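Local coordinates for protein methyl-accepting/DNA response regulator (Bacillus cereus, PDB 3D6W) that probably binds DNA through its LytTR domain, the part present here, as the output end of a phosphorelay response regulator, at residues A[45-57]-A[60-72]. Numbering follows the deposited sequence.
Sequences SLQEFEYLLPKDS and RCHRSFIVNVNHI. With MG (magnesium ion), chain C; FMT (formic acid), chain E.
L46 and I66 face each other where helix 46-52 lies over the hairpin of strands 58-62 and 65-68. The helix runs 29° from the direction of strand 65-68, axes 9.4 Å apart, and CA of L46 stands 7.0 Å from CA of I66. Past the helix the chain comes back to the open end of the hairpin, where V69 N donates to S57 O (2.7 Å) just beyond strand 65-68. I66 sends CD1 under the helix, 3.8 Å from F49 CB, while its CG2 branch meets L53 CD1; the L46 and I66 side chains run antiparallel, L46 CD2 4.0 Å from I66 CD1. In this LytTR domain the helix packs on a five-stranded antiparallel sheet, L46 and F49 also touching L24 of strand 21-27. R60 bends at chi2, laying its guanidinium against the helix with L46 CB over the centre of one face. R60 NH1 makes a salt bridge to E50 OE1 (2.7 Å), a bent bond (138°) from above the carboxylate plane, which stands at 89° to the guanidinium. R60 NH2 and NE hold R63 O and H62 O, tying in the hairpin turn. Water 1 joins E50 OE2 to R60 N; water 2 links S57 OG with N68 ND2, which also donates to V21 O.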
ATOM      1  N   SER A  45      11.936  -1.021 -24.821  1.00 61.92           N
ATOM      2  CA  SER A  45      12.532  -2.337 -24.969  1.00 61.21           C
ATOM      3  C   SER A  45      12.511  -2.944 -23.587  1.00 60.89           C
ATOM      4  O   SER A  45      12.197  -2.265 -22.615  1.00 60.84           O
ATOM      5  CB  SER A  45      13.982  -2.220 -25.493  1.00 60.63           C
ATOM      6  OG  SER A  45      14.815  -1.647 -24.502  1.00 61.26           O
ATOM      7  N   LEU A  46      12.840  -4.224 -23.504  1.00 60.97           N
ATOM      8  CA  LEU A  46      12.890  -4.924 -22.231  1.00 60.86           C
ATOM      9  C   LEU A  46      14.020  -4.389 -21.379  1.00 61.40           C
ATOM     10  O   LEU A  46      13.964  -4.389 -20.135  1.00 61.30           O
ATOM     11  CB  LEU A  46      13.042  -6.423 -22.457  1.00 60.45           C
ATOM     12  CG  LEU A  46      11.835  -7.193 -22.995  1.00 59.06           C
ATOM     13  CD1 LEU A  46      12.107  -8.648 -22.818  1.00 56.63           C
ATOM     14  CD2 LEU A  46      10.482  -6.799 -22.330  1.00 56.73           C
ATOM     15  N   GLN A  47      15.048  -3.899 -22.058  1.00 62.21           N
ATOM     16  CA  GLN A  47      16.161  -3.267 -21.377  1.00 61.91           C
ATOM     17  C   GLN A  47      15.699  -1.975 -20.678  1.00 61.17           C
ATOM     18  O   GLN A  47      16.020  -1.745 -19.502  1.00 59.89           O
ATOM     19  CB  GLN A  47      17.322  -3.042 -22.351  1.00 61.58           C
ATOM     20  CG  GLN A  47      18.615  -2.597 -21.634  1.00 63.42           C
ATOM     21  CD  GLN A  47      19.699  -2.080 -22.591  1.00 64.22           C
ATOM     22  OE1 GLN A  47      20.878  -2.056 -22.251  1.00 70.90           O
ATOM     23  NE2 GLN A  47      19.293  -1.635 -23.763  1.00 65.38           N
ATOM     24  N   GLU A  48      14.939  -1.148 -21.398  1.00 61.05           N
ATOM     25  CA  GLU A  48      14.377   0.067 -20.823  1.00 61.50           C
ATOM     26  C   GLU A  48      13.405  -0.215 -19.681  1.00 60.76           C
ATOM     27  O   GLU A  48      13.491   0.399 -18.613  1.00 60.41           O
ATOM     28  CB  GLU A  48      13.722   0.921 -21.890  1.00 61.77           C
ATOM     29  CG  GLU A  48      14.808   1.606 -22.776  1.00 64.39           C
ATOM     30  CD  GLU A  48      14.344   2.104 -24.169  1.00 63.87           C
ATOM     31  OE1 GLU A  48      13.303   1.667 -24.731  1.00 63.24           O
ATOM     32  OE2 GLU A  48      15.101   2.938 -24.703  1.00 68.21           O
ATOM     33  N   PHE A  49      12.495  -1.148 -19.885  1.00 60.08           N
ATOM     34  CA  PHE A  49      11.619  -1.576 -18.799  1.00 59.74           C
ATOM     35  C   PHE A  49      12.368  -2.085 -17.565  1.00 59.52           C
ATOM     36  O   PHE A  49      11.914  -1.874 -16.458  1.00 59.32           O
ATOM     37  CB  PHE A  49      10.609  -2.629 -19.276  1.00 59.41           C
ATOM     38  CG  PHE A  49       9.372  -2.049 -19.875  1.00 58.45           C
ATOM     39  CD1 PHE A  49       8.462  -1.384 -19.090  1.00 59.31           C
ATOM     40  CD2 PHE A  49       9.111  -2.175 -21.221  1.00 59.28           C
ATOM     41  CE1 PHE A  49       7.297  -0.843 -19.640  1.00 59.58           C
ATOM     42  CE2 PHE A  49       7.957  -1.648 -21.769  1.00 58.97           C
ATOM     43  CZ  PHE A  49       7.053  -0.987 -20.976  1.00 58.62           C
ATOM     44  N   GLU A  50      13.500  -2.754 -17.728  1.00 59.90           N
ATOM     45  CA  GLU A  50      14.255  -3.191 -16.554  1.00 60.98           C
ATOM     46  C   GLU A  50      14.714  -2.030 -15.666  1.00 60.69           C
ATOM     47  O   GLU A  50      14.848  -2.161 -14.452  1.00 61.09           O
ATOM     48  CB  GLU A  50      15.488  -3.987 -16.959  1.00 61.30           C
ATOM     49  CG  GLU A  50      15.227  -5.420 -17.276  1.00 62.87           C
ATOM     50  CD  GLU A  50      16.525  -6.215 -17.313  1.00 63.39           C
ATOM     51  OE1 GLU A  50      17.066  -6.335 -18.430  1.00 62.18           O
ATOM     52  OE2 GLU A  50      16.984  -6.698 -16.226  1.00 64.88           O
ATOM     53  N   TYR A  51      15.006  -0.904 -16.294  1.00 60.43           N
ATOM     54  CA  TYR A  51      15.367   0.278 -15.586  1.00 59.53           C
ATOM     55  C   TYR A  51      14.138   0.844 -14.850  1.00 58.87           C
ATOM     56  O   TYR A  51      14.227   1.247 -13.703  1.00 57.91           O
ATOM     57  CB  TYR A  51      15.985   1.317 -16.558  1.00 60.13           C
ATOM     58  CG  TYR A  51      16.126   2.701 -15.920  1.00 60.63           C
ATOM     59  CD1 TYR A  51      17.201   2.989 -15.059  1.00 60.30           C
ATOM     60  CD2 TYR A  51      15.146   3.673 -16.100  1.00 59.27           C
ATOM     61  CE1 TYR A  51      17.319   4.223 -14.426  1.00 60.07           C
ATOM     62  CE2 TYR A  51      15.245   4.906 -15.470  1.00 60.70           C
ATOM     63  CZ  TYR A  51      16.341   5.188 -14.632  1.00 61.51           C
ATOM     64  OH  TYR A  51      16.446   6.445 -14.028  1.00 61.75           O
ATOM     65  N   LEU A  52      12.983   0.855 -15.500  1.00 59.17           N
ATOM     66  CA  LEU A  52      11.868   1.636 -14.977  1.00 59.78           C
ATOM     67  C   LEU A  52      10.896   0.898 -14.055  1.00 58.88           C
ATOM     68  O   LEU A  52      10.218   1.512 -13.234  1.00 58.40           O
ATOM     69  CB  LEU A  52      11.154   2.356 -16.108  1.00 59.99           C
ATOM     70  CG  LEU A  52      10.118   1.691 -16.953  1.00 62.34           C
ATOM     71  CD1 LEU A  52       8.726   1.865 -16.304  1.00 63.11           C
ATOM     72  CD2 LEU A  52      10.186   2.342 -18.395  1.00 61.78           C
ATOM     73  N   LEU A  53      10.882  -0.417 -14.161  1.00 58.60           N
ATOM     74  CA  LEU A  53       9.990  -1.235 -13.395  1.00 58.14           C
ATOM     75  C   LEU A  53      10.626  -1.495 -12.054  1.00 58.30           C
ATOM     76  O   LEU A  53      11.865  -1.624 -11.962  1.00 58.20           O
ATOM     77  CB  LEU A  53       9.702  -2.551 -14.121  1.00 58.30           C
ATOM     78  CG  LEU A  53       8.892  -2.512 -15.437  1.00 57.08           C
ATOM     79  CD1 LEU A  53       8.978  -3.867 -16.092  1.00 51.00           C
ATOM     80  CD2 LEU A  53       7.448  -2.081 -15.200  1.00 54.58           C
ATOM     81  N   PRO A  54       9.793  -1.535 -10.997  1.00 58.29           N
ATOM     82  CA  PRO A  54      10.298  -1.748  -9.628  1.00 58.90           C
ATOM     83  C   PRO A  54      11.008  -3.086  -9.449  1.00 59.86           C
ATOM     84  O   PRO A  54      10.464  -4.137  -9.761  1.00 60.64           O
ATOM     85  CB  PRO A  54       9.045  -1.653  -8.740  1.00 58.39           C
ATOM     86  CG  PRO A  54       7.889  -1.521  -9.641  1.00 58.75           C
ATOM     87  CD  PRO A  54       8.338  -1.318 -11.045  1.00 57.84           C
ATOM     88  N   LYS A  55      12.227  -3.037  -8.950  1.00 61.50           N
ATOM     89  CA  LYS A  55      13.104  -4.194  -8.951  1.00 63.14           C
ATOM     90  C   LYS A  55      12.656  -5.205  -7.868  1.00 62.48           C
ATOM     91  O   LYS A  55      13.048  -6.375  -7.898  1.00 62.64           O
ATOM     92  CB  LYS A  55      14.580  -3.734  -8.838  1.00 63.10           C
ATOM     93  CG  LYS A  55      15.054  -3.493  -7.411  1.00 66.03           C
ATOM     94  CD  LYS A  55      16.397  -2.699  -7.310  1.00 66.76           C
ATOM     95  CE  LYS A  55      17.058  -2.819  -5.895  1.00 66.49           C
ATOM     96  NZ  LYS A  55      15.973  -2.815  -4.869  1.00 68.77           N
ATOM     97  N   ASP A  56      11.769  -4.776  -6.971  1.00 62.23           N
ATOM     98  CA  ASP A  56      11.197  -5.682  -5.956  1.00 62.66           C
ATOM     99  C   ASP A  56      10.105  -6.643  -6.494  1.00 62.28           C
ATOM    100  O   ASP A  56       9.768  -7.634  -5.844  1.00 62.43           O
ATOM    101  CB  ASP A  56      10.675  -4.877  -4.743  1.00 63.27           C
ATOM    102  CG  ASP A  56       9.441  -3.989  -5.063  1.00 65.72           C
ATOM    103  OD1 ASP A  56       9.207  -3.573  -6.210  1.00 71.06           O
ATOM    104  OD2 ASP A  56       8.700  -3.654  -4.128  1.00 69.99           O
ATOM    105  N   SER A  57       9.581  -6.345  -7.684  1.00 61.57           N
ATOM    106  CA  SER A  57       8.447  -7.056  -8.264  1.00 60.88           C
ATOM    107  C   SER A  57       8.739  -7.692  -9.598  1.00 59.81           C
ATOM    108  O   SER A  57       8.231  -8.750  -9.897  1.00 59.87           O
ATOM    109  CB  SER A  57       7.296  -6.075  -8.457  1.00 61.29           C
ATOM    110  OG  SER A  57       6.367  -6.240  -7.438  1.00 62.81           O
ATOM    111  N   ARG A  60      13.788  -9.669 -15.135  1.00 56.09           N
ATOM    112  CA  ARG A  60      14.233 -10.309 -16.354  1.00 55.43           C
ATOM    113  C   ARG A  60      14.638 -11.769 -16.107  1.00 55.43           C
ATOM    114  O   ARG A  60      15.580 -12.062 -15.376  1.00 54.84           O
ATOM    115  CB  ARG A  60      15.407  -9.554 -16.968  1.00 55.35           C
ATOM    116  CG  ARG A  60      15.688  -9.955 -18.405  1.00 54.80           C
ATOM    117  CD  ARG A  60      14.791  -9.228 -19.376  1.00 54.03           C
ATOM    118  NE  ARG A  60      15.253  -9.388 -20.752  1.00 54.40           N
ATOM    119  CZ  ARG A  60      16.113  -8.591 -21.384  1.00 54.54           C
ATOM    120  NH1 ARG A  60      16.631  -7.520 -20.801  1.00 53.75           N
ATOM    121  NH2 ARG A  60      16.421  -8.837 -22.648  1.00 52.56           N
ATOM    122  N   CYS A  61      13.909 -12.680 -16.758  1.00 55.76           N
ATOM    123  CA  CYS A  61      14.112 -14.107 -16.572  1.00 55.48           C
ATOM    124  C   CYS A  61      14.469 -14.855 -17.846  1.00 55.23           C
ATOM    125  O   CYS A  61      14.684 -16.054 -17.819  1.00 55.26           O
ATOM    126  CB  CYS A  61      12.862 -14.710 -15.930  1.00 55.58           C
ATOM    127  SG  CYS A  61      11.393 -14.639 -16.919  1.00 53.65           S
ATOM    128  N   HIS A  62      14.573 -14.131 -18.950  1.00 55.99           N
ATOM    129  CA  HIS A  62      14.760 -14.708 -20.272  1.00 56.21           C
ATOM    130  C   HIS A  62      15.043 -13.503 -21.146  1.00 56.71           C
ATOM    131  O   HIS A  62      14.563 -12.439 -20.837  1.00 56.13           O
ATOM    132  CB  HIS A  62      13.450 -15.383 -20.670  1.00 55.80           C
ATOM    133  CG  HIS A  62      13.512 -16.201 -21.921  1.00 55.15           C
ATOM    134  ND1 HIS A  62      13.594 -15.640 -23.177  1.00 55.71           N
ATOM    135  CD2 HIS A  62      13.414 -17.538 -22.114  1.00 55.19           C
ATOM    136  CE1 HIS A  62      13.554 -16.593 -24.087  1.00 57.18           C
ATOM    137  NE2 HIS A  62      13.434 -17.755 -23.473  1.00 56.36           N
ATOM    138  N   ARG A  63      15.806 -13.664 -22.232  1.00 58.44           N
ATOM    139  CA  ARG A  63      16.114 -12.563 -23.171  1.00 59.37           C
ATOM    140  C   ARG A  63      14.876 -11.932 -23.771  1.00 58.79           C
ATOM    141  O   ARG A  63      14.933 -10.819 -24.272  1.00 59.46           O
ATOM    142  CB  ARG A  63      17.071 -13.015 -24.304  1.00 60.11           C
ATOM    143  CG  ARG A  63      16.504 -14.048 -25.283  1.00 62.74           C
ATOM    144  CD  ARG A  63      17.371 -14.228 -26.565  1.00 65.11           C
ATOM    145  NE  ARG A  63      16.431 -14.307 -27.692  1.00 73.56           N
ATOM    146  CZ  ARG A  63      16.294 -13.405 -28.667  1.00 75.10           C
ATOM    147  NH1 ARG A  63      17.102 -12.361 -28.778  1.00 78.37           N
ATOM    148  NH2 ARG A  63      15.353 -13.576 -29.575  1.00 74.99           N
ATOM    149  N   SER A  64      13.770 -12.650 -23.726  1.00 58.15           N
ATOM    150  CA  SER A  64      12.499 -12.206 -24.302  1.00 58.67           C
ATOM    151  C   SER A  64      11.380 -11.917 -23.265  1.00 58.50           C
ATOM    152  O   SER A  64      10.286 -11.518 -23.665  1.00 59.59           O
ATOM    153  CB  SER A  64      12.020 -13.284 -25.298  1.00 58.55           C
ATOM    154  OG  SER A  64      12.651 -13.122 -26.583  1.00 60.29           O
ATOM    155  N   PHE A  65      11.644 -12.082 -21.960  1.00 58.22           N
ATOM    156  CA  PHE A  65      10.611 -11.924 -20.913  1.00 58.03           C
ATOM    157  C   PHE A  65      11.061 -11.175 -19.696  1.00 56.70           C
ATOM    158  O   PHE A  65      12.155 -11.426 -19.159  1.00 56.67           O
ATOM    159  CB  PHE A  65      10.127 -13.284 -20.408  1.00 59.19           C
ATOM    160  CG  PHE A  65       9.370 -14.063 -21.431  1.00 60.22           C
ATOM    161  CD1 PHE A  65      10.034 -14.929 -22.292  1.00 63.71           C
ATOM    162  CD2 PHE A  65       7.986 -13.913 -21.552  1.00 60.70           C
ATOM    163  CE1 PHE A  65       9.302 -15.649 -23.308  1.00 61.83           C
ATOM    164  CE2 PHE A  65       7.266 -14.616 -22.516  1.00 62.73           C
ATOM    165  CZ  PHE A  65       7.932 -15.492 -23.395  1.00 61.68           C
ATOM    166  N   ILE A  66      10.192 -10.266 -19.245  1.00 55.10           N
ATOM    167  CA  ILE A  66      10.226  -9.767 -17.879  1.00 53.34           C
ATOM    168  C   ILE A  66       8.947 -10.263 -17.150  1.00 53.38           C
ATOM    169  O   ILE A  66       7.834 -10.115 -17.646  1.00 51.87           O
ATOM    170  CB  ILE A  66      10.320  -8.228 -17.789  1.00 54.09           C
ATOM    171  CG1 ILE A  66      11.627  -7.710 -18.413  1.00 50.40           C
ATOM    172  CG2 ILE A  66      10.135  -7.763 -16.291  1.00 54.22           C
ATOM    173  CD1 ILE A  66      11.660  -6.254 -18.569  1.00 50.41           C
ATOM    174  N   VAL A  67       9.128 -10.884 -15.983  1.00 53.17           N
ATOM    175  CA  VAL A  67       8.001 -11.390 -15.203  1.00 53.52           C
ATOM    176  C   VAL A  67       7.747 -10.537 -13.928  1.00 53.87           C
ATOM    177  O   VAL A  67       8.698  -9.970 -13.297  1.00 54.47           O
ATOM    178  CB  VAL A  67       8.185 -12.923 -14.883  1.00 53.86           C
ATOM    179  CG1 VAL A  67       9.222 -13.166 -13.791  1.00 50.91           C
ATOM    180  CG2 VAL A  67       6.826 -13.594 -14.500  1.00 53.80           C
ATOM    181  N   ASN A  68       6.480 -10.431 -13.555  1.00 53.60           N
ATOM    182  CA  ASN A  68       6.086  -9.888 -12.233  1.00 54.29           C
ATOM    183  C   ASN A  68       5.969 -11.048 -11.260  1.00 54.17           C
ATOM    184  O   ASN A  68       5.073 -11.862 -11.386  1.00 53.52           O
ATOM    185  CB  ASN A  68       4.724  -9.168 -12.348  1.00 54.77           C
ATOM    186  CG  ASN A  68       4.364  -8.362 -11.119  1.00 53.31           C
ATOM    187  OD1 ASN A  68       4.856  -8.610 -10.058  1.00 54.57           O
ATOM    188  ND2 ASN A  68       3.454  -7.416 -11.277  1.00 52.58           N
ATOM    189  N   VAL A  69       6.851 -11.094 -10.267  1.00 54.85           N
ATOM    190  CA  VAL A  69       6.884 -12.199  -9.302  1.00 55.43           C
ATOM    191  C   VAL A  69       5.582 -12.278  -8.508  1.00 56.62           C
ATOM    192  O   VAL A  69       5.276 -13.332  -7.929  1.00 58.19           O
ATOM    193  CB  VAL A  69       8.125 -12.132  -8.338  1.00 55.37           C
ATOM    194  CG1 VAL A  69       9.450 -11.895  -9.154  1.00 55.16           C
ATOM    195  CG2 VAL A  69       7.959 -11.062  -7.302  1.00 55.08           C
ATOM    196  N   ASN A  70       4.791 -11.197  -8.491  1.00 56.08           N
ATOM    197  CA  ASN A  70       3.528 -11.229  -7.768  1.00 56.16           C
ATOM    198  C   ASN A  70       2.408 -11.932  -8.483  1.00 56.59           C
ATOM    199  O   ASN A  70       1.368 -12.208  -7.885  1.00 56.78           O
ATOM    200  CB  ASN A  70       3.121  -9.815  -7.367  1.00 55.78           C
ATOM    201  CG  ASN A  70       4.089  -9.232  -6.349  1.00 57.60           C
ATOM    202  OD1 ASN A  70       4.218  -9.752  -5.224  1.00 58.65           O
ATOM    203  ND2 ASN A  70       4.821  -8.198  -6.755  1.00 56.66           N
ATOM    204  N   HIS A  71       2.605 -12.207  -9.772  1.00 57.27           N
ATOM    205  CA  HIS A  71       1.683 -13.037 -10.533  1.00 56.72           C
ATOM    206  C   HIS A  71       2.174 -14.431 -10.749  1.00 56.36           C
ATOM    207  O   HIS A  71       1.497 -15.211 -11.374  1.00 57.18           O
ATOM    208  CB  HIS A  71       1.343 -12.376 -11.835  1.00 57.35           C
ATOM    209  CG  HIS A  71       0.630 -11.087 -11.650  1.00 57.90           C
ATOM    210  ND1 HIS A  71      -0.737 -11.010 -11.543  1.00 63.49           N
ATOM    211  CD2 HIS A  71       1.092  -9.824 -11.503  1.00 60.53           C
ATOM    212  CE1 HIS A  71      -1.092  -9.747 -11.354  1.00 62.23           C
ATOM    213  NE2 HIS A  71       0.005  -9.006 -11.330  1.00 62.98           N
ATOM    214  N   ILE A  72       3.328 -14.774 -10.206  1.00 56.78           N
ATOM    215  CA  ILE A  72       3.824 -16.152 -10.275  1.00 57.01           C
ATOM    216  C   ILE A  72       3.032 -16.975  -9.286  1.00 58.60           C
ATOM    217  O   ILE A  72       2.936 -16.617  -8.094  1.00 59.44           O
ATOM    218  CB  ILE A  72       5.345 -16.308  -9.962  1.00 56.64           C
ATOM    219  CG1 ILE A  72       6.193 -15.632 -11.046  1.00 55.81           C
ATOM    220  CG2 ILE A  72       5.752 -17.810  -9.856  1.00 55.58           C
ATOM    221  CD1 ILE A  72       7.655 -15.561 -10.752  1.00 54.02           C
TER
HETATM  222 MG    MG C 301       1.335 -15.423  -6.475  1.00 62.66          MG
HETATM  223  C   FMT E 304      18.313 -16.330 -23.344  1.00 46.32           C
HETATM  224  O1  FMT E 304      18.847 -17.465 -23.323  1.00 47.22           O
HETATM  225  O2  FMT E 304      17.610 -15.958 -22.381  1.00 45.29           O
HETATM  226  O   HOH W   1      15.897  -7.892 -13.741  1.00 43.52           O
HETATM  227  O   HOH W   2       3.677  -5.587  -8.746  1.00 49.48           O
HETATM  228  O   HOH W   3       2.693 -17.433  -5.718  1.00 57.08           O
HETATM  229  O   HOH W   4       1.103 -15.473  -3.941  1.00 47.62           O